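Local coordinates for glucose-6-phosphate isomerase like protein (Thermus thermophilus, PDB 1WIW), which probably interconverts glucose 6-phosphate or mannose 6-phosphate with fructose 6-phosphate, at residues Met1-Arg6 with Leu156-Leu161; Asp13-Ala18 with Gly274-Asp279; Ala184-Ser189 with Trp264-Leu269; Leu221-Glu226 with Val244-Ala249. All blocks are in the same frame, centred on the assembly; numbering follows the deposited sequence.

Contacts 1, 2 and 3 cluster on one side of the chain's centre, with centres 9 to 15 Å apart, while contact 4 stands about 21 Å from contact 3 and 29 Å from contact 2, centre to centre. Contact 3 links the group. Y267 OH probably hydrogen-bonds D13 OD1 of contact 2 at 2.6 Å, and K188 NZ probably does the same with D276 O at 2.8 Å. Y268, next along helix 251-272, packs against L4 and A157 of contact 1. Contact 4 meets the cluster through V244 CG2, 4.2 Å from L156 CD2. No ligand marks an active site; these relations describe how N-terminal residues join the SIS-type C-terminal part and how that part is packed.

Contact 1: residues Met1-Arg6 with Leu156-Leu161; sequences MRDLDR and LAYTLL
Y158 reaches out from helix 152-160 and puts its phenol between M1 and L4 of the N-terminal arm. Its hydroxyl takes part in two hydrogen bonds with the arm's backbone: OH donates to R2 O over 2.9 Å and accepts from L4 N, also at 2.9 Å, with a fairly straight N-H...O angle of 161°. The donated bond lies in the carbonyl plane of R2, on a lone pair, and R2 O itself sits at the ring edge. Tyrosine suits the place because one side chain must span the gap from the helix and both donate and accept a hydrogen bond at its far end. L4 comes at the ring from the opposite direction, its CD1 3.6 Å from Y158 CE2. M1, present as selenomethionine, has CG anti to its backbone N (chi1 -178°) and bends at its third torsion, which lays SE 3.9 Å from Y158 CD1 in an oblique Met-aromatic contact. L161 CD2 adds a methyl 4.0 Å from M1 CG. A phenylalanine in place of Y158 would probably keep much of this apolar contact but leave R2 O and L4 N without their shared mate. L4 is covered further by L272 of helix 251-272. The chemistry implies an arm fastened to the helix through its backbone, by two hydrogen bonds to one hydroxyl, while apolar side chains pack obliquely against the ring that carries it.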
loop_
_atom_site.group_PDB
_atom_site.type_symbol
_atom_site.label_atom_id
_atom_site.label_comp_id
_atom_site.label_asym_id
_atom_site.label_seq_id
_atom_site.Cartn_x
_atom_site.Cartn_y
_atom_site.Cartn_z
HETATM N N MSE B 1 -13.698 1.038 30.467
HETATM C CA MSE B 1 -12.836 0.195 29.586
HETATM C C MSE B 1 -13.126 -1.283 29.816
HETATM O O MSE B 1 -12.985 -1.785 30.932
HETATM C CB MSE B 1 -11.360 0.486 29.867
HETATM C CG MSE B 1 -10.390 -0.295 28.994
HETATM SE SE MSE B 1 -8.569 0.321 29.202
HETATM C CE MSE B 1 -8.104 -0.680 30.788
ATOM N N ARG B 2 -13.533 -1.974 28.754
ATOM C CA ARG B 2 -13.854 -3.394 28.838
ATOM C C ARG B 2 -12.638 -4.236 29.223
ATOM O O ARG B 2 -11.501 -3.907 28.876
ATOM C CB ARG B 2 -14.451 -3.876 27.511
ATOM C CG ARG B 2 -15.741 -3.131 27.135
ATOM C CD ARG B 2 -16.387 -3.690 25.879
ATOM N NE ARG B 2 -17.654 -3.024 25.580
ATOM C CZ ARG B 2 -17.760 -1.791 25.093
ATOM N NH1 ARG B 2 -18.957 -1.268 24.861
ATOM N NH2 ARG B 2 -16.673 -1.085 24.822
ATOM N N ASP B 3 -12.898 -5.318 29.953
ATOM C CA ASP B 3 -11.859 -6.219 30.437
ATOM C C ASP B 3 -11.859 -7.514 29.627
ATOM O O ASP B 3 -12.837 -8.256 29.627
ATOM C CB ASP B 3 -12.107 -6.498 31.925
ATOM C CG ASP B 3 -11.051 -7.391 32.552
ATOM O OD1 ASP B 3 -11.030 -7.484 33.801
ATOM O OD2 ASP B 3 -10.253 -8.006 31.816
ATOM N N LEU B 4 -10.754 -7.768 28.931
ATOM C CA LEU B 4 -10.610 -8.957 28.099
ATOM C C LEU B 4 -10.487 -10.234 28.920
ATOM O O LEU B 4 -10.394 -11.334 28.368
ATOM C CB LEU B 4 -9.393 -8.804 27.171
ATOM C CG LEU B 4 -9.502 -7.631 26.181
ATOM C CD1 LEU B 4 -8.215 -7.503 25.363
ATOM C CD2 LEU B 4 -10.703 -7.849 25.261
ATOM N N ASP B 5 -10.492 -10.095 30.242
ATOM C CA ASP B 5 -10.403 -11.258 31.105
ATOM C C ASP B 5 -11.735 -11.554 31.812
ATOM O O ASP B 5 -11.795 -12.368 32.734
ATOM C CB ASP B 5 -9.239 -11.087 32.090
ATOM C CG ASP B 5 -7.876 -11.219 31.399
ATOM O OD1 ASP B 5 -6.852 -10.784 31.955
ATOM O OD2 ASP B 5 -7.831 -11.777 30.284
ATOM N N ARG B 6 -12.802 -10.894 31.359
ATOM C CA ARG B 6 -14.143 -11.123 31.896
ATOM C C ARG B 6 -14.951 -11.797 30.785
ATOM O O ARG B 6 -14.986 -11.319 29.644
ATOM C CB ARG B 6 -14.807 -9.803 32.328
ATOM C CG ARG B 6 -14.276 -9.248 33.662
ATOM C CD ARG B 6 -14.904 -7.898 34.010
ATOM N NE ARG B 6 -16.349 -7.977 34.227
ATOM C CZ ARG B 6 -16.929 -8.117 35.417
ATOM N NH1 ARG B 6 -18.253 -8.181 35.503
ATOM N NH2 ARG B 6 -16.195 -8.185 36.519
ATOM N N LEU B 156 -1.516 -5.920 23.346
ATOM C CA LEU B 156 -1.393 -4.974 22.232
ATOM C C LEU B 156 -2.723 -4.286 21.923
ATOM O O LEU B 156 -2.753 -3.108 21.568
ATOM C CB LEU B 156 -0.876 -5.682 20.973
ATOM C CG LEU B 156 -0.650 -4.791 19.739
ATOM C CD1 LEU B 156 0.283 -3.634 20.105
ATOM C CD2 LEU B 156 -0.054 -5.614 18.589
ATOM N N ALA B 157 -3.821 -5.022 22.060
ATOM C CA ALA B 157 -5.140 -4.466 21.791
ATOM C C ALA B 157 -5.371 -3.256 22.691
ATOM O O ALA B 157 -5.858 -2.218 22.243
ATOM C CB ALA B 157 -6.222 -5.534 22.020
ATOM N N TYR B 158 -5.010 -3.387 23.962
ATOM C CA TYR B 158 -5.169 -2.285 24.903
ATOM C C TYR B 158 -4.330 -1.083 24.473
ATOM O O TYR B 158 -4.754 0.062 24.618
ATOM C CB TYR B 158 -4.780 -2.730 26.314
ATOM C CG TYR B 158 -5.890 -3.458 27.040
ATOM C CD1 TYR B 158 -7.079 -2.802 27.367
ATOM C CD2 TYR B 158 -5.766 -4.801 27.380
ATOM C CE1 TYR B 158 -8.120 -3.467 28.014
ATOM C CE2 TYR B 158 -6.799 -5.478 28.029
ATOM C CZ TYR B 158 -7.974 -4.802 28.340
ATOM O OH TYR B 158 -9.004 -5.463 28.964
ATOM N N THR B 159 -3.142 -1.345 23.939
ATOM C CA THR B 159 -2.256 -0.273 23.476
ATOM C C THR B 159 -2.826 0.447 22.247
ATOM O O THR B 159 -2.610 1.651 22.056
ATOM C CB THR B 159 -0.866 -0.828 23.099
ATOM O OG1 THR B 159 -0.265 -1.441 24.247
ATOM C CG2 THR B 159 0.036 0.292 22.584
ATOM N N LEU B 160 -3.543 -0.298 21.409
ATOM C CA LEU B 160 -4.129 0.262 20.197
ATOM C C LEU B 160 -5.499 0.904 20.436
ATOM O O LEU B 160 -6.010 1.628 19.579
ATOM C CB LEU B 160 -4.230 -0.835 19.125
ATOM C CG LEU B 160 -3.068 -1.015 18.133
ATOM C CD1 LEU B 160 -1.750 -0.611 18.745
ATOM C CD2 LEU B 160 -3.035 -2.456 17.650
ATOM N N LEU B 161 -6.082 0.652 21.604
ATOM C CA LEU B 161 -7.390 1.206 21.937
ATOM C C LEU B 161 -7.384 2.730 21.833
ATOM O O LEU B 161 -6.578 3.404 22.472
ATOM C CB LEU B 161 -7.803 0.778 23.351
ATOM C CG LEU B 161 -9.117 1.342 23.907
ATOM C CD1 LEU B 161 -10.282 0.953 23.021
ATOM C CD2 LEU B 161 -9.329 0.827 25.324
#

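Contact 2: residues Asp13-Ala18 with Gly274-Asp279; sequences DRTGLA and GVDPGD
OD1 of D13, whose carboxylate lies against P277, is gripped by two groups, the backbone N of A18 and the hydroxyl of Y267 on helix 251-272. Its twin OD2 receives L17 N over 2.9 Å with an N-H...O angle of 167°. Both backbone bonds use syn lone pairs, and the carboxylate thus takes the first amides of helix 17-23, a donor-rich end that an aspartate suits well. The torsion that sets CG anti to the backbone N of D13 (chi1 -176°) carries the acid to that end and, from there, brings OD2 within 3.7 Å of P277 CG. An alanine in place of D13 is likely to leave the amides of L17 and A18 without their acceptor, and Y267 without its carboxylate partner. D276 OD1 lies 4.3 Å from D13 OD2, a like-charge approach probably eased by these donors and by an Asx turn, in which D276 OD1 accepts from G278 N at 2.8 Å. Glycine fits at position 278 because a CB there would run into T15 OG1, which stands 3.8 Å from G278 CA. A water joins T15 OG1 to D279 N, the latter bond weak. On the apolar side L17 CD2 meets P277 CB at 4.1 Å. Around this junction of the N-terminal loop with the loop after helix 251-272, Y267 and A270 of that helix pack against P277, while V186, near the C-terminal end of helix 174-185, touches both P277 and L17.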
loop_
_atom_site.group_PDB
_atom_site.type_symbol
_atom_site.label_atom_id
_atom_site.label_comp_id
_atom_site.label_asym_id
_atom_site.label_seq_id
_atom_site.Cartn_x
_atom_site.Cartn_y
_atom_site.Cartn_z
ATOM N N ASP B 13 -19.294 -11.681 20.365
ATOM C CA ASP B 13 -18.682 -12.544 19.347
ATOM C C ASP B 13 -19.702 -13.618 18.969
ATOM O O ASP B 13 -19.471 -14.812 19.169
ATOM C CB ASP B 13 -17.415 -13.213 19.906
ATOM C CG ASP B 13 -16.676 -14.048 18.866
ATOM O OD1 ASP B 13 -15.762 -14.810 19.252
ATOM O OD2 ASP B 13 -17.000 -13.939 17.663
ATOM N N ARG B 14 -20.826 -13.178 18.414
ATOM C CA ARG B 14 -21.910 -14.071 18.027
ATOM C C ARG B 14 -21.574 -15.223 17.078
ATOM O O ARG B 14 -22.036 -16.345 17.283
ATOM C CB ARG B 14 -23.060 -13.245 17.450
ATOM C CG ARG B 14 -23.739 -12.358 18.489
ATOM C CD ARG B 14 -24.922 -11.590 17.896
ATOM N NE ARG B 14 -25.801 -11.060 18.939
ATOM C CZ ARG B 14 -26.894 -10.337 18.708
ATOM N NH1 ARG B 14 -27.255 -10.045 17.464
ATOM N NH2 ARG B 14 -27.636 -9.912 19.724
ATOM N N THR B 15 -20.780 -14.961 16.046
ATOM C CA THR B 15 -20.428 -16.013 15.096
ATOM C C THR B 15 -19.245 -16.867 15.536
ATOM O O THR B 15 -18.847 -17.795 14.835
ATOM C CB THR B 15 -20.132 -15.429 13.698
ATOM O OG1 THR B 15 -19.091 -14.450 13.793
ATOM C CG2 THR B 15 -21.377 -14.784 13.122
ATOM N N GLY B 16 -18.685 -16.557 16.702
ATOM C CA GLY B 16 -17.567 -17.329 17.216
ATOM C C GLY B 16 -16.278 -17.285 16.412
ATOM O O GLY B 16 -15.781 -18.321 15.970
ATOM N N LEU B 17 -15.715 -16.097 16.227
ATOM C CA LEU B 17 -14.470 -15.985 15.482
ATOM C C LEU B 17 -13.318 -16.523 16.338
ATOM O O LEU B 17 -12.304 -16.970 15.813
ATOM C CB LEU B 17 -14.202 -14.527 15.092
ATOM C CG LEU B 17 -13.045 -14.296 14.115
ATOM C CD1 LEU B 17 -13.336 -15.033 12.814
ATOM C CD2 LEU B 17 -12.864 -12.801 13.849
ATOM N N ALA B 18 -13.488 -16.487 17.656
ATOM C CA ALA B 18 -12.454 -16.982 18.559
ATOM C C ALA B 18 -12.194 -18.459 18.265
ATOM O O ALA B 18 -11.052 -18.913 18.265
ATOM C CB ALA B 18 -12.887 -16.797 20.008
ATOM N N GLY B 274 -16.472 -3.157 21.876
ATOM C CA GLY B 274 -17.795 -3.734 22.034
ATOM C C GLY B 274 -18.521 -4.035 20.739
ATOM O O GLY B 274 -19.749 -4.004 20.692
ATOM N N VAL B 275 -17.778 -4.310 19.673
ATOM C CA VAL B 275 -18.419 -4.634 18.406
ATOM C C VAL B 275 -18.105 -6.066 18.015
ATOM O O VAL B 275 -17.111 -6.648 18.460
ATOM C CB VAL B 275 -17.977 -3.691 17.261
ATOM C CG1 VAL B 275 -18.421 -2.262 17.568
ATOM C CG2 VAL B 275 -16.468 -3.771 17.061
ATOM N N ASP B 276 -18.972 -6.635 17.195
ATOM C CA ASP B 276 -18.804 -8.001 16.742
ATOM C C ASP B 276 -17.613 -8.072 15.787
ATOM O O ASP B 276 -17.583 -7.385 14.771
ATOM C CB ASP B 276 -20.070 -8.466 16.022
ATOM C CG ASP B 276 -20.075 -9.959 15.759
ATOM O OD1 ASP B 276 -18.986 -10.571 15.759
ATOM O OD2 ASP B 276 -21.171 -10.520 15.544
ATOM N N PRO B 277 -16.610 -8.901 16.113
ATOM C CA PRO B 277 -15.417 -9.065 15.274
ATOM C C PRO B 277 -15.724 -9.846 13.992
ATOM O O PRO B 277 -14.954 -9.809 13.028
ATOM C CB PRO B 277 -14.456 -9.813 16.191
ATOM C CG PRO B 277 -15.386 -10.660 17.017
ATOM C CD PRO B 277 -16.507 -9.703 17.346
ATOM N N GLY B 278 -16.858 -10.545 13.984
ATOM C CA GLY B 278 -17.239 -11.320 12.815
ATOM C C GLY B 278 -17.767 -10.446 11.691
ATOM O O GLY B 278 -17.991 -9.252 11.888
ATOM N N ASP B 279 -17.964 -11.037 10.514
ATOM C CA ASP B 279 -18.467 -10.300 9.358
ATOM C C ASP B 279 -19.971 -10.063 9.469
ATOM O O ASP B 279 -20.473 -8.998 9.112
ATOM C CB ASP B 279 -18.205 -11.070 8.053
ATOM C CG ASP B 279 -16.722 -11.175 7.706
ATOM O OD1 ASP B 279 -15.920 -10.344 8.188
ATOM O OD2 ASP B 279 -16.365 -12.084 6.927
HETATM O O HOH W 1 -19.234 -13.885 10.716
#

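Contact 3: residues Ala184-Ser189 with Trp264-Leu269; sequences ARVAKS and WTAYYL
L269, on helix 251-272, meets A187 along its length: CB and CG each lie 4.0 Å from A187 CB, and the branch CD2 closes to 3.9 Å. With CG anti to the backbone N (chi1 179°), the side chain runs alongside that methyl, and CD2 goes on to approach S189 OG at 4.2 Å. F183 of helix 174-185 also packs on L269. Small residues let the backbones come close, and the CA atoms of A187 and A266 are 4.9 Å apart. A187 CB sits 3.4 Å from A266 O, a close approach that the bare methyl of alanine permits. The contact thus joins the end of helix 174-185 to a long helix within the SIS-type C-terminal domain. Next to it, the beta-branch of V186 lets CB rest against A266 CB while CG1, anti to the backbone N, reaches over the long helix's backbone to 3.5 Å from Y267 N. Past the helix end K188 takes positive phi (55°), and its chain curls back so that NZ donates to R185 O at 2.9 Å. S189 OG donates to A187 O from above the carbonyl plane. The second subunit lies close by, A208 of that chain packing against K188 and S189.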
loop_
_atom_site.group_PDB
_atom_site.type_symbol
_atom_site.label_atom_id
_atom_site.label_comp_id
_atom_site.label_asym_id
_atom_site.label_seq_id
_atom_site.Cartn_x
_atom_site.Cartn_y
_atom_site.Cartn_z
ATOM N N ALA B 184 -9.468 -3.634 9.855
ATOM C CA ALA B 184 -10.685 -3.024 9.344
ATOM C C ALA B 184 -11.800 -4.068 9.357
ATOM O O ALA B 184 -12.902 -3.803 9.837
ATOM C CB ALA B 184 -10.471 -2.502 7.926
ATOM N N ARG B 185 -11.511 -5.268 8.864
ATOM C CA ARG B 185 -12.554 -6.284 8.807
ATOM C C ARG B 185 -12.951 -6.910 10.136
ATOM O O ARG B 185 -14.129 -7.195 10.359
ATOM C CB ARG B 185 -12.200 -7.407 7.828
ATOM C CG ARG B 185 -13.465 -8.170 7.452
ATOM C CD ARG B 185 -13.264 -9.620 7.100
ATOM N NE ARG B 185 -12.692 -9.798 5.779
ATOM C CZ ARG B 185 -13.042 -10.774 4.949
ATOM N NH1 ARG B 185 -12.463 -10.869 3.763
ATOM N NH2 ARG B 185 -13.986 -11.638 5.300
ATOM N N VAL B 186 -11.973 -7.126 11.009
ATOM C CA VAL B 186 -12.221 -7.733 12.310
ATOM C C VAL B 186 -12.443 -6.698 13.413
ATOM O O VAL B 186 -13.437 -6.765 14.139
ATOM C CB VAL B 186 -11.055 -8.660 12.704
ATOM C CG1 VAL B 186 -11.263 -9.215 14.116
ATOM C CG2 VAL B 186 -10.952 -9.803 11.703
ATOM N N ALA B 187 -11.529 -5.736 13.536
ATOM C CA ALA B 187 -11.656 -4.718 14.575
ATOM C C ALA B 187 -12.552 -3.551 14.151
ATOM O O ALA B 187 -12.901 -2.703 14.974
ATOM C CB ALA B 187 -10.268 -4.205 14.982
ATOM N N LYS B 188 -12.934 -3.523 12.874
ATOM C CA LYS B 188 -13.797 -2.470 12.344
ATOM C C LYS B 188 -13.156 -1.109 12.634
ATOM O O LYS B 188 -13.854 -0.106 12.834
ATOM C CB LYS B 188 -15.183 -2.542 13.010
ATOM C CG LYS B 188 -15.821 -3.941 13.056
ATOM C CD LYS B 188 -16.063 -4.504 11.663
ATOM C CE LYS B 188 -16.888 -5.789 11.699
ATOM N NZ LYS B 188 -16.207 -6.911 12.413
ATOM N N SER B 189 -11.825 -1.088 12.646
ATOM C CA SER B 189 -11.069 0.120 12.957
ATOM C C SER B 189 -10.077 0.539 11.882
ATOM O O SER B 189 -9.577 -0.277 11.112
ATOM C CB SER B 189 -10.318 -0.060 14.285
ATOM O OG SER B 189 -11.217 -0.327 15.353
ATOM N N TRP B 264 -5.527 -12.098 15.901
ATOM C CA TRP B 264 -5.973 -12.225 17.283
ATOM C C TRP B 264 -6.050 -10.851 17.948
ATOM O O TRP B 264 -6.972 -10.571 18.711
ATOM C CB TRP B 264 -5.006 -13.111 18.078
ATOM C CG TRP B 264 -5.388 -14.567 18.104
ATOM C CD1 TRP B 264 -4.729 -15.600 17.507
ATOM C CD2 TRP B 264 -6.509 -15.147 18.786
ATOM N NE1 TRP B 264 -5.366 -16.792 17.776
ATOM C CE2 TRP B 264 -6.463 -16.541 18.557
ATOM C CE3 TRP B 264 -7.549 -14.622 19.569
ATOM C CZ2 TRP B 264 -7.418 -17.422 19.084
ATOM C CZ3 TRP B 264 -8.503 -15.501 20.096
ATOM C CH2 TRP B 264 -8.428 -16.884 19.849
ATOM N N THR B 265 -5.073 -9.995 17.658
ATOM C CA THR B 265 -5.042 -8.662 18.244
ATOM C C THR B 265 -6.271 -7.876 17.777
ATOM O O THR B 265 -6.954 -7.244 18.582
ATOM C CB THR B 265 -3.749 -7.919 17.841
ATOM O OG1 THR B 265 -2.614 -8.650 18.328
ATOM C CG2 THR B 265 -3.729 -6.507 18.420
ATOM N N ALA B 266 -6.547 -7.936 16.477
ATOM C CA ALA B 266 -7.697 -7.253 15.899
ATOM C C ALA B 266 -8.981 -7.783 16.537
ATOM O O ALA B 266 -9.922 -7.027 16.766
ATOM C CB ALA B 266 -7.729 -7.475 14.391
ATOM N N TYR B 267 -9.007 -9.086 16.818
ATOM C CA TYR B 267 -10.164 -9.732 17.444
ATOM C C TYR B 267 -10.447 -9.091 18.802
ATOM O O TYR B 267 -11.582 -8.690 19.094
ATOM C CB TYR B 267 -9.891 -11.229 17.640
ATOM C CG TYR B 267 -10.954 -11.965 18.442
ATOM C CD1 TYR B 267 -12.155 -12.372 17.855
ATOM C CD2 TYR B 267 -10.772 -12.214 19.802
ATOM C CE1 TYR B 267 -13.155 -13.009 18.609
ATOM C CE2 TYR B 267 -11.764 -12.846 20.564
ATOM C CZ TYR B 267 -12.950 -13.237 19.966
ATOM O OH TYR B 267 -13.934 -13.828 20.736
ATOM N N TYR B 268 -9.410 -9.016 19.633
ATOM C CA TYR B 268 -9.530 -8.421 20.960
ATOM C C TYR B 268 -9.843 -6.925 20.907
ATOM O O TYR B 268 -10.574 -6.417 21.756
ATOM C CB TYR B 268 -8.251 -8.669 21.770
ATOM C CG TYR B 268 -8.089 -10.116 22.184
ATOM C CD1 TYR B 268 -6.952 -10.849 21.826
ATOM C CD2 TYR B 268 -9.099 -10.771 22.903
ATOM C CE1 TYR B 268 -6.825 -12.209 22.170
ATOM C CE2 TYR B 268 -8.984 -12.123 23.250
ATOM C CZ TYR B 268 -7.849 -12.836 22.878
ATOM O OH TYR B 268 -7.758 -14.179 23.182
ATOM N N LEU B 269 -9.311 -6.218 19.913
ATOM C CA LEU B 269 -9.590 -4.788 19.815
ATOM C C LEU B 269 -11.083 -4.574 19.561
ATOM O O LEU B 269 -11.697 -3.680 20.140
ATOM C CB LEU B 269 -8.760 -4.145 18.697
ATOM C CG LEU B 269 -8.965 -2.638 18.473
ATOM C CD1 LEU B 269 -8.742 -1.864 19.773
ATOM C CD2 LEU B 269 -8.004 -2.153 17.408
#

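Contact 4: residues Leu221-Glu226 with Val244-Ala249; sequences LGPGEE and VPATGA
L221 and V244, ending neighbouring strands, form the close-packed part of this contact. Their side chains lie side by side and point the same way from the sheet, L221 CD2 resting 3.9 Å from V244 CG2. The two residues make a parallel bridge, and one residue on, G222 N donates to V244 O over 2.9 Å at an N-H...O angle of 159°. Leucine and valine suit the place because both are apolar and branched, and fill the buried face under helix 251-272. L221 has CG anti to its carbonyl carbon (chi1 -61°), and its branch CD2 falls beside the valine's CB and CG2. Beyond the bridge the packing thins. The CB of A246 has only P223 CD, at 4.1 Å, and G222 CA, at 4.2 Å, as near neighbours across the contact, and P223 is exposed. Glycine is called for at position 222, where the backbone angles would jam a CB against the preceding carbonyl oxygen, and where it would also clash with P223 CD. At G224, the N-cap of helix 225-234, a CB would likewise be jammed against the carbonyl O of P223. The two glycines thus lie in the turn from strand 216-221 into that helix. Strand 216-221, helix 225-234 and strand 240-244 make a beta-alpha-beta crossover in a parallel sheet, with strand 164-168 on the far side of strand 216-221. Helix 251-272 covers L221, V244 and A246 through M262, L258 and R261, and helix 174-185 packs L175 and V179 on L221.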
loop_
_atom_site.group_PDB
_atom_site.type_symbol
_atom_site.label_atom_id
_atom_site.label_comp_id
_atom_site.label_asym_id
_atom_site.label_seq_id
_atom_site.Cartn_x
_atom_site.Cartn_y
_atom_site.Cartn_z
ATOM N N LEU B 221 6.462 -4.629 12.865
ATOM C CA LEU B 221 6.271 -6.060 12.697
ATOM C C LEU B 221 7.521 -6.823 12.258
ATOM O O LEU B 221 7.977 -6.683 11.123
ATOM C CB LEU B 221 5.147 -6.300 11.678
ATOM C CG LEU B 221 3.785 -5.729 12.071
ATOM C CD1 LEU B 221 2.849 -5.734 10.877
ATOM C CD2 LEU B 221 3.223 -6.559 13.214
ATOM N N GLY B 222 8.074 -7.626 13.158
ATOM C CA GLY B 222 9.235 -8.427 12.802
ATOM C C GLY B 222 10.618 -7.806 12.926
ATOM O O GLY B 222 10.756 -6.619 13.205
ATOM N N PRO B 223 11.671 -8.608 12.696
ATOM C CA PRO B 223 13.078 -8.206 12.771
ATOM C C PRO B 223 13.614 -7.512 11.522
ATOM O O PRO B 223 12.935 -7.436 10.499
ATOM C CB PRO B 223 13.784 -9.530 13.022
ATOM C CG PRO B 223 13.020 -10.451 12.132
ATOM C CD PRO B 223 11.562 -10.047 12.387
ATOM N N GLY B 224 14.849 -7.028 11.616
ATOM C CA GLY B 224 15.477 -6.358 10.491
ATOM C C GLY B 224 16.175 -5.065 10.883
ATOM O O GLY B 224 15.800 -4.414 11.859
ATOM N N GLU B 225 17.189 -4.685 10.113
ATOM C CA GLU B 225 17.937 -3.466 10.387
ATOM C C GLU B 225 17.059 -2.229 10.201
ATOM O O GLU B 225 17.190 -1.251 10.942
ATOM C CB GLU B 225 19.157 -3.387 9.470
ATOM C CG GLU B 225 20.091 -2.226 9.761
ATOM C CD GLU B 225 21.332 -2.252 8.886
ATOM O OE1 GLU B 225 22.154 -1.315 8.986
ATOM O OE2 GLU B 225 21.486 -3.213 8.099
ATOM N N GLU B 226 16.164 -2.272 9.220
ATOM C CA GLU B 226 15.280 -1.138 8.973
ATOM C C GLU B 226 14.291 -0.952 10.125
ATOM O O GLU B 226 13.813 0.155 10.377
ATOM C CB GLU B 226 14.523 -1.335 7.658
ATOM C CG GLU B 226 15.431 -1.506 6.455
ATOM C CD GLU B 226 14.657 -1.733 5.172
ATOM O OE1 GLU B 226 14.176 -0.742 4.582
ATOM O OE2 GLU B 226 14.520 -2.906 4.757
ATOM N N VAL B 244 6.633 -5.961 17.572
ATOM C CA VAL B 244 6.044 -7.297 17.583
ATOM C C VAL B 244 7.048 -8.319 17.069
ATOM O O VAL B 244 7.473 -8.260 15.916
ATOM C CB VAL B 244 4.773 -7.371 16.698
ATOM C CG1 VAL B 244 4.098 -8.730 16.876
ATOM C CG2 VAL B 244 3.816 -6.236 17.049
ATOM N N PRO B 245 7.445 -9.273 17.923
ATOM C CA PRO B 245 8.408 -10.287 17.489
ATOM C C PRO B 245 7.737 -11.310 16.578
ATOM O O PRO B 245 6.543 -11.579 16.711
ATOM C CB PRO B 245 8.884 -10.891 18.808
ATOM C CG PRO B 245 7.660 -10.826 19.651
ATOM C CD PRO B 245 7.109 -9.439 19.349
ATOM N N ALA B 246 8.501 -11.873 15.650
ATOM C CA ALA B 246 7.957 -12.850 14.721
ATOM C C ALA B 246 8.431 -14.265 15.009
ATOM O O ALA B 246 9.620 -14.574 14.891
ATOM C CB ALA B 246 8.322 -12.474 13.299
ATOM N N THR B 247 7.487 -15.121 15.382
ATOM C CA THR B 247 7.775 -16.517 15.662
ATOM C C THR B 247 7.998 -17.223 14.324
ATOM O O THR B 247 7.403 -16.839 13.316
ATOM C CB THR B 247 6.586 -17.169 16.392
ATOM O OG1 THR B 247 6.356 -16.471 17.623
ATOM C CG2 THR B 247 6.864 -18.647 16.688
ATOM N N GLY B 248 8.852 -18.244 14.311
ATOM C CA GLY B 248 9.111 -18.960 13.072
ATOM C C GLY B 248 10.588 -19.152 12.762
ATOM O O GLY B 248 11.428 -18.362 13.192
ATOM N N ALA B 249 10.887 -20.195 11.990
ATOM C CA ALA B 249 12.256 -20.552 11.619
ATOM C C ALA B 249 12.692 -20.052 10.244
ATOM O O ALA B 249 13.820 -20.302 9.821
ATOM C CB ALA B 249 12.424 -22.076 11.686
#